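Local coordinates for periplasmic binding protein (Agrobacterium tumefaciens str. B6, PDB 5L9G) that binds the opine mannopine as a periplasmic solute-binding protein, probably to deliver it to an ABC transporter for import, at residues Ala89-Val101 and Ile256-Leu270. Numbering follows the deposited sequence.
Sequences AAGVLEKLDPDIV and IVKGAPHRDAAMRFL
Glu94 is held at both ends: its backbone N donates to Ile256 O (2.7 Å, nearly straight), and its OE1 accepts from Gly259 N at 2.9 Å. The first of these bonds pairs with Lys258 N to Val92 O in a single beta bridge between Leu93 and Val257, where the loop after helix 84-89 meets the end of strand 240-256 in this periplasmic binding protein fold. A water extends the pairing, donating to Glu94 O and accepting from Ile256 N. The side chains of Val92 and Val257 pack on helix 61-69, and Leu93 packs against Ile77 of strand 76-80; the side chain of Leu93 lies about 9 Å from the bound mannopine.

Bent at chi2 (-71°), the Glu94 chain lays CG over Val257 O and carries its carboxylate to the type II turn Val257-Ala260, where Gly259 N meets OE1 on the anti side. OE2 then reaches the edge of the Arg263 guanidinium, 3.6 Å from NE, the two planes standing 84° apart. Arg263 also forms a short salt bridge from NH2 to Asp264 OD1 and a long one from NH1 to Asp97 OD1, so Arg263 links Glu94, Asp264 and, more loosely, Asp97 in one salt-bridge network.

Beyond this network helix 263-273 packs against Leu96 and Ile100. Leu96 CD2 sits among Met267 SD, Ile256 CD1 and Leu270 CD2, while Ile100 CD1 touches the same sulfur and Leu270 CD2. Met267, folded at chi2 and chi3, brings SD to Asp97 N for a weak hydrogen bond of 3.6 Å and places its CE methyl over one face of the Arg263 guanidinium, 3.4 Å from its plane and offset toward the rim.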
ATOM      1  N   ALA A  89       5.364 -16.576  -7.736  1.00 64.21           N
ATOM      2  CA  ALA A  89       6.377 -17.642  -7.589  1.00 66.97           C
ATOM      3  C   ALA A  89       5.871 -18.795  -6.717  1.00 71.22           C
ATOM      4  O   ALA A  89       6.192 -19.963  -6.982  1.00 73.37           O
ATOM      5  CB  ALA A  89       7.658 -17.062  -6.999  1.00 67.25           C
ATOM      6  N   ALA A  90       5.046 -18.472  -5.704  1.00 65.92           N
ATOM      7  CA  ALA A  90       4.457 -19.463  -4.799  1.00 66.66           C
ATOM      8  C   ALA A  90       3.232 -20.190  -5.406  1.00 71.99           C
ATOM      9  O   ALA A  90       2.650 -21.056  -4.749  1.00 72.67           O
ATOM     10  CB  ALA A  90       4.099 -18.813  -3.472  1.00 64.60           C
ATOM     11  N   GLY A  91       2.875 -19.844  -6.644  1.00 68.53           N
ATOM     12  CA  GLY A  91       1.740 -20.424  -7.359  1.00 69.63           C
ATOM     13  C   GLY A  91       0.394 -20.030  -6.784  1.00 71.32           C
ATOM     14  O   GLY A  91      -0.559 -20.811  -6.838  1.00 71.96           O
ATOM     15  N   VAL A  92       0.301 -18.807  -6.240  1.00 64.77           N
ATOM     16  CA  VAL A  92      -0.917 -18.290  -5.601  1.00 62.81           C
ATOM     17  C   VAL A  92      -1.824 -17.545  -6.604  1.00 65.37           C
ATOM     18  O   VAL A  92      -3.021 -17.395  -6.354  1.00 62.70           O
ATOM     19  CB  VAL A  92      -0.538 -17.432  -4.352  1.00 64.99           C
ATOM     20  CG1 VAL A  92      -1.761 -16.825  -3.660  1.00 62.62           C
ATOM     21  CG2 VAL A  92       0.260 -18.271  -3.364  1.00 66.53           C
ATOM     22  N   LEU A  93      -1.267 -17.132  -7.754  1.00 63.34           N
ATOM     23  CA  LEU A  93      -2.014 -16.309  -8.708  1.00 61.41           C
ATOM     24  C   LEU A  93      -2.349 -16.969 -10.033  1.00 67.15           C
ATOM     25  O   LEU A  93      -1.514 -17.663 -10.615  1.00 69.16           O
ATOM     26  CB  LEU A  93      -1.234 -14.993  -8.966  1.00 58.18           C
ATOM     27  CG  LEU A  93      -0.813 -14.161  -7.735  1.00 58.56           C
ATOM     28  CD1 LEU A  93      -0.141 -12.856  -8.158  1.00 57.34           C
ATOM     29  CD2 LEU A  93      -2.031 -13.839  -6.812  1.00 55.53           C
ATOM     30  N   GLU A  94      -3.574 -16.720 -10.527  1.00 61.77           N
ATOM     31  CA  GLU A  94      -4.022 -17.155 -11.846  1.00 63.68           C
ATOM     32  C   GLU A  94      -3.394 -16.206 -12.863  1.00 67.52           C
ATOM     33  O   GLU A  94      -3.250 -15.013 -12.563  1.00 64.42           O
ATOM     34  CB  GLU A  94      -5.543 -17.020 -11.982  1.00 64.49           C
ATOM     35  CG  GLU A  94      -6.347 -18.163 -11.392  1.00 78.26           C
ATOM     36  CD  GLU A  94      -6.311 -19.511 -12.093  1.00 92.51           C
ATOM     37  OE1 GLU A  94      -6.775 -20.495 -11.475  1.00 94.84           O
ATOM     38  OE2 GLU A  94      -5.835 -19.592 -13.250  1.00 77.43           O
ATOM     39  N   LYS A  95      -3.045 -16.713 -14.061  1.00 66.08           N
ATOM     40  CA  LYS A  95      -2.549 -15.850 -15.136  1.00 65.59           C
ATOM     41  C   LYS A  95      -3.795 -15.162 -15.709  1.00 70.48           C
ATOM     42  O   LYS A  95      -4.821 -15.824 -15.910  1.00 70.39           O
ATOM     43  CB  LYS A  95      -1.813 -16.658 -16.232  1.00 70.25           C
ATOM     44  CG  LYS A  95      -0.302 -16.468 -16.211  1.00 83.83           C
ATOM     45  CD  LYS A  95       0.371 -17.467 -15.277  1.00 88.00           C
ATOM     46  CE  LYS A  95       1.845 -17.214 -15.091  1.00 81.59           C
ATOM     47  NZ  LYS A  95       2.343 -17.871 -13.856  1.00 82.32           N
ATOM     48  N   LEU A  96      -3.742 -13.844 -15.897  1.00 65.84           N
ATOM     49  CA  LEU A  96      -4.896 -13.098 -16.406  1.00 65.47           C
ATOM     50  C   LEU A  96      -5.036 -13.211 -17.925  1.00 74.07           C
ATOM     51  O   LEU A  96      -4.036 -13.444 -18.614  1.00 74.20           O
ATOM     52  CB  LEU A  96      -4.818 -11.622 -15.965  1.00 62.58           C
ATOM     53  CG  LEU A  96      -4.853 -11.379 -14.446  1.00 65.33           C
ATOM     54  CD1 LEU A  96      -4.605  -9.926 -14.118  1.00 63.71           C
ATOM     55  CD2 LEU A  96      -6.191 -11.798 -13.834  1.00 67.61           C
ATOM     56  N   ASP A  97      -6.276 -13.037 -18.448  1.00 73.67           N
ATOM     57  CA  ASP A  97      -6.578 -13.064 -19.886  1.00 77.00           C
ATOM     58  C   ASP A  97      -5.703 -12.018 -20.611  1.00 83.31           C
ATOM     59  O   ASP A  97      -5.368 -10.995 -20.000  1.00 78.94           O
ATOM     60  CB  ASP A  97      -8.074 -12.822 -20.156  1.00 79.09           C
ATOM     61  CG  ASP A  97      -8.993 -14.009 -19.875  1.00 89.35           C
ATOM     62  OD1 ASP A  97      -8.477 -15.104 -19.546  1.00 89.76           O
ATOM     63  OD2 ASP A  97     -10.230 -13.842 -19.983  1.00 95.39           O
ATOM     64  N   PRO A  98      -5.276 -12.286 -21.869  1.00 85.52           N
ATOM     65  CA  PRO A  98      -4.321 -11.383 -22.537  1.00 85.85           C
ATOM     66  C   PRO A  98      -4.642  -9.884 -22.559  1.00 88.49           C
ATOM     67  O   PRO A  98      -3.775  -9.089 -22.173  1.00 87.67           O
ATOM     68  CB  PRO A  98      -4.240 -11.944 -23.958  1.00 91.12           C
ATOM     69  CG  PRO A  98      -4.552 -13.378 -23.814  1.00 97.39           C
ATOM     70  CD  PRO A  98      -5.542 -13.484 -22.699  1.00 91.12           C
ATOM     71  N   ASP A  99      -5.840  -9.487 -23.030  1.00 84.00           N
ATOM     72  CA  ASP A  99      -6.147  -8.061 -23.152  1.00 81.57           C
ATOM     73  C   ASP A  99      -7.133  -7.556 -22.080  1.00 79.21           C
ATOM     74  O   ASP A  99      -8.045  -6.787 -22.395  1.00 78.51           O
ATOM     75  CB  ASP A  99      -6.620  -7.727 -24.591  1.00 86.50           C
ATOM     76  CG  ASP A  99      -5.562  -7.884 -25.686  1.00101.98           C
ATOM     77  OD1 ASP A  99      -4.365  -7.622 -25.409  1.00101.67           O
ATOM     78  OD2 ASP A  99      -5.939  -8.219 -26.832  1.00111.85           O
ATOM     79  N   ILE A 100      -6.912  -7.951 -20.807  1.00 71.30           N
ATOM     80  CA  ILE A 100      -7.749  -7.556 -19.657  1.00 67.73           C
ATOM     81  C   ILE A 100      -7.791  -6.007 -19.514  1.00 67.44           C
ATOM     82  O   ILE A 100      -8.828  -5.446 -19.162  1.00 66.49           O
ATOM     83  CB  ILE A 100      -7.356  -8.322 -18.360  1.00 69.64           C
ATOM     84  CG1 ILE A 100      -8.392  -8.113 -17.233  1.00 68.50           C
ATOM     85  CG2 ILE A 100      -5.923  -8.019 -17.899  1.00 70.05           C
ATOM     86  CD1 ILE A 100      -8.662  -9.336 -16.368  1.00 72.60           C
ATOM     87  N   VAL A 101      -6.680  -5.337 -19.844  1.00 61.44           N
ATOM     88  CA  VAL A 101      -6.532  -3.886 -19.941  1.00 59.15           C
ATOM     89  C   VAL A 101      -5.580  -3.620 -21.104  1.00 63.87           C
ATOM     90  O   VAL A 101      -4.867  -4.522 -21.543  1.00 63.30           O
ATOM     91  CB  VAL A 101      -6.027  -3.179 -18.643  1.00 59.07           C
ATOM     92  CG1 VAL A 101      -7.047  -3.269 -17.511  1.00 56.51           C
ATOM     93  CG2 VAL A 101      -4.653  -3.691 -18.208  1.00 58.48           C
ATOM     94  N   ILE A 256      -6.128 -12.643  -9.413  1.00 51.68           N
ATOM     95  CA  ILE A 256      -7.124 -13.699  -9.223  1.00 52.88           C
ATOM     96  C   ILE A 256      -6.405 -14.888  -8.600  1.00 58.19           C
ATOM     97  O   ILE A 256      -5.323 -15.250  -9.049  1.00 59.40           O
ATOM     98  CB  ILE A 256      -7.921 -13.996 -10.520  1.00 57.50           C
ATOM     99  CG1 ILE A 256      -8.848 -12.786 -10.828  1.00 57.71           C
ATOM    100  CG2 ILE A 256      -8.732 -15.310 -10.401  1.00 57.71           C
ATOM    101  CD1 ILE A 256      -9.488 -12.770 -12.205  1.00 71.12           C
ATOM    102  N   VAL A 257      -6.960 -15.421  -7.506  1.00 54.91           N
ATOM    103  CA  VAL A 257      -6.377 -16.532  -6.749  1.00 56.22           C
ATOM    104  C   VAL A 257      -6.368 -17.819  -7.588  1.00 62.80           C
ATOM    105  O   VAL A 257      -7.365 -18.130  -8.247  1.00 62.03           O
ATOM    106  CB  VAL A 257      -7.068 -16.718  -5.364  1.00 59.74           C
ATOM    107  CG1 VAL A 257      -6.365 -17.789  -4.528  1.00 61.08           C
ATOM    108  CG2 VAL A 257      -7.113 -15.400  -4.594  1.00 57.02           C
ATOM    109  N   LYS A 258      -5.217 -18.535  -7.601  1.00 60.69           N
ATOM    110  CA  LYS A 258      -5.069 -19.812  -8.313  1.00 63.15           C
ATOM    111  C   LYS A 258      -6.123 -20.783  -7.777  1.00 68.60           C
ATOM    112  O   LYS A 258      -6.181 -21.024  -6.572  1.00 66.48           O
ATOM    113  CB  LYS A 258      -3.655 -20.378  -8.114  1.00 66.14           C
ATOM    114  CG  LYS A 258      -3.338 -21.575  -9.017  1.00 73.79           C
ATOM    115  CD  LYS A 258      -2.422 -21.172 -10.162  1.00 84.66           C
ATOM    116  CE  LYS A 258      -2.467 -22.151 -11.305  1.00104.11           C
ATOM    117  NZ  LYS A 258      -1.595 -21.713 -12.424  1.00114.79           N
ATOM    118  N   GLY A 259      -6.961 -21.293  -8.676  1.00 69.46           N
ATOM    119  CA  GLY A 259      -8.039 -22.209  -8.331  1.00 70.90           C
ATOM    120  C   GLY A 259      -9.283 -21.503  -7.832  1.00 72.82           C
ATOM    121  O   GLY A 259     -10.129 -22.141  -7.192  1.00 73.08           O
ATOM    122  N   ALA A 260      -9.415 -20.175  -8.137  1.00 66.81           N
ATOM    123  CA  ALA A 260     -10.568 -19.338  -7.757  1.00 63.70           C
ATOM    124  C   ALA A 260     -11.864 -20.068  -8.162  1.00 68.47           C
ATOM    125  O   ALA A 260     -11.962 -20.515  -9.309  1.00 68.54           O
ATOM    126  CB  ALA A 260     -10.510 -17.991  -8.452  1.00 61.26           C
ATOM    127  N   PRO A 261     -12.852 -20.218  -7.245  1.00 66.67           N
ATOM    128  CA  PRO A 261     -14.077 -20.968  -7.608  1.00 68.29           C
ATOM    129  C   PRO A 261     -14.922 -20.344  -8.721  1.00 71.33           C
ATOM    130  O   PRO A 261     -15.607 -21.062  -9.448  1.00 71.59           O
ATOM    131  CB  PRO A 261     -14.847 -21.076  -6.285  1.00 69.40           C
ATOM    132  CG  PRO A 261     -14.291 -19.989  -5.425  1.00 70.63           C
ATOM    133  CD  PRO A 261     -12.881 -19.770  -5.836  1.00 66.03           C
ATOM    134  N   HIS A 262     -14.867 -19.015  -8.855  1.00 67.01           N
ATOM    135  CA  HIS A 262     -15.621 -18.269  -9.863  1.00 67.93           C
ATOM    136  C   HIS A 262     -14.638 -17.517 -10.746  1.00 69.53           C
ATOM    137  O   HIS A 262     -14.842 -16.337 -11.039  1.00 66.53           O
ATOM    138  CB  HIS A 262     -16.615 -17.303  -9.185  1.00 67.43           C
ATOM    139  CG  HIS A 262     -17.366 -17.910  -8.042  1.00 71.64           C
ATOM    140  ND1 HIS A 262     -18.465 -18.719  -8.252  1.00 75.68           N
ATOM    141  CD2 HIS A 262     -17.138 -17.818  -6.711  1.00 71.94           C
ATOM    142  CE1 HIS A 262     -18.882 -19.079  -7.049  1.00 74.78           C
ATOM    143  NE2 HIS A 262     -18.120 -18.558  -6.090  1.00 73.16           N
ATOM    144  N   ARG A 263     -13.564 -18.223 -11.169  1.00 67.68           N
ATOM    145  CA  ARG A 263     -12.447 -17.713 -11.971  1.00 66.72           C
ATOM    146  C   ARG A 263     -12.878 -16.890 -13.201  1.00 70.34           C
ATOM    147  O   ARG A 263     -12.423 -15.759 -13.348  1.00 67.74           O
ATOM    148  CB  ARG A 263     -11.516 -18.878 -12.371  1.00 69.09           C
ATOM    149  CG  ARG A 263     -10.226 -18.462 -13.078  1.00 78.25           C
ATOM    150  CD  ARG A 263      -9.777 -19.567 -14.017  1.00 89.65           C
ATOM    151  NE  ARG A 263      -8.878 -19.101 -15.075  1.00100.02           N
ATOM    152  CZ  ARG A 263      -9.267 -18.494 -16.195  1.00115.59           C
ATOM    153  NH1 ARG A 263      -8.372 -18.122 -17.101  1.00106.90           N
ATOM    154  NH2 ARG A 263     -10.552 -18.232 -16.406  1.00101.20           N
ATOM    155  N   ASP A 264     -13.771 -17.440 -14.054  1.00 69.24           N
ATOM    156  CA  ASP A 264     -14.222 -16.781 -15.287  1.00 70.22           C
ATOM    157  C   ASP A 264     -15.054 -15.505 -15.031  1.00 70.31           C
ATOM    158  O   ASP A 264     -14.772 -14.470 -15.646  1.00 68.50           O
ATOM    159  CB  ASP A 264     -14.947 -17.783 -16.197  1.00 76.35           C
ATOM    160  CG  ASP A 264     -14.200 -19.099 -16.279  1.00 95.61           C
ATOM    161  OD1 ASP A 264     -13.139 -19.140 -16.939  1.00 97.11           O
ATOM    162  OD2 ASP A 264     -14.605 -20.054 -15.581  1.00106.29           O
ATOM    163  N   ALA A 265     -16.019 -15.549 -14.088  1.00 65.61           N
ATOM    164  CA  ALA A 265     -16.825 -14.380 -13.719  1.00 63.46           C
ATOM    165  C   ALA A 265     -15.917 -13.286 -13.101  1.00 63.65           C
ATOM    166  O   ALA A 265     -16.088 -12.091 -13.384  1.00 61.51           O
ATOM    167  CB  ALA A 265     -17.913 -14.784 -12.733  1.00 64.08           C
ATOM    168  N   ALA A 266     -14.925 -13.710 -12.288  1.00 59.85           N
ATOM    169  CA  ALA A 266     -13.949 -12.815 -11.659  1.00 57.80           C
ATOM    170  C   ALA A 266     -13.118 -12.070 -12.719  1.00 59.93           C
ATOM    171  O   ALA A 266     -12.869 -10.879 -12.561  1.00 56.83           O
ATOM    172  CB  ALA A 266     -13.038 -13.597 -10.726  1.00 58.63           C
ATOM    173  N   MET A 267     -12.730 -12.760 -13.816  1.00 59.49           N
ATOM    174  CA  MET A 267     -11.979 -12.167 -14.926  1.00 59.54           C
ATOM    175  C   MET A 267     -12.793 -11.021 -15.572  1.00 63.34           C
ATOM    176  O   MET A 267     -12.253  -9.927 -15.764  1.00 62.38           O
ATOM    177  CB  MET A 267     -11.588 -13.252 -15.959  1.00 64.79           C
ATOM    178  CG  MET A 267     -10.372 -12.907 -16.774  1.00 68.32           C
ATOM    179  SD  MET A 267      -8.798 -13.053 -15.878  1.00 70.82           S
ATOM    180  CE  MET A 267      -8.502 -14.788 -16.023  1.00 70.69           C
ATOM    181  N   ARG A 268     -14.099 -11.264 -15.844  1.00 61.26           N
ATOM    182  CA  ARG A 268     -15.017 -10.281 -16.442  1.00 60.78           C
ATOM    183  C   ARG A 268     -15.178  -9.085 -15.505  1.00 60.17           C
ATOM    184  O   ARG A 268     -15.180  -7.942 -15.956  1.00 59.26           O
ATOM    185  CB  ARG A 268     -16.412 -10.890 -16.707  1.00 61.67           C
ATOM    186  CG  ARG A 268     -16.471 -11.999 -17.735  1.00 74.10           C
ATOM    187  CD  ARG A 268     -17.862 -12.113 -18.366  1.00 76.57           C
ATOM    188  NE  ARG A 268     -18.925 -12.323 -17.379  1.00 74.50           N
ATOM    189  CZ  ARG A 268     -19.991 -11.538 -17.232  1.00 87.93           C
ATOM    190  NH1 ARG A 268     -20.147 -10.467 -18.002  1.00 75.77           N
ATOM    191  NH2 ARG A 268     -20.914 -11.824 -16.324  1.00 76.72           N
ATOM    192  N   PHE A 269     -15.314  -9.363 -14.200  1.00 55.11           N
ATOM    193  CA  PHE A 269     -15.507  -8.363 -13.146  1.00 52.36           C
ATOM    194  C   PHE A 269     -14.279  -7.447 -13.043  1.00 54.23           C
ATOM    195  O   PHE A 269     -14.414  -6.216 -13.079  1.00 52.65           O
ATOM    196  CB  PHE A 269     -15.831  -9.071 -11.821  1.00 53.04           C
ATOM    197  CG  PHE A 269     -16.328  -8.211 -10.674  1.00 51.33           C
ATOM    198  CD1 PHE A 269     -16.983  -7.002 -10.913  1.00 53.26           C
ATOM    199  CD2 PHE A 269     -16.226  -8.655  -9.363  1.00 51.84           C
ATOM    200  CE1 PHE A 269     -17.484  -6.230  -9.847  1.00 51.92           C
ATOM    201  CE2 PHE A 269     -16.712  -7.876  -8.300  1.00 51.79           C
ATOM    202  CZ  PHE A 269     -17.334  -6.670  -8.551  1.00 48.79           C
ATOM    203  N   LEU A 270     -13.075  -8.053 -13.025  1.00 52.10           N
ATOM    204  CA  LEU A 270     -11.805  -7.320 -12.995  1.00 50.61           C
ATOM    205  C   LEU A 270     -11.617  -6.454 -14.248  1.00 54.02           C
ATOM    206  O   LEU A 270     -11.192  -5.311 -14.116  1.00 51.15           O
ATOM    207  CB  LEU A 270     -10.617  -8.276 -12.790  1.00 50.88           C
ATOM    208  CG  LEU A 270      -9.206  -7.649 -12.812  1.00 55.01           C
ATOM    209  CD1 LEU A 270      -9.074  -6.505 -11.817  1.00 53.42           C
ATOM    210  CD2 LEU A 270      -8.144  -8.696 -12.605  1.00 59.18           C
TER
HETATM  211  O   HOH W   1      -4.058 -12.730 -11.415  1.00 46.22           O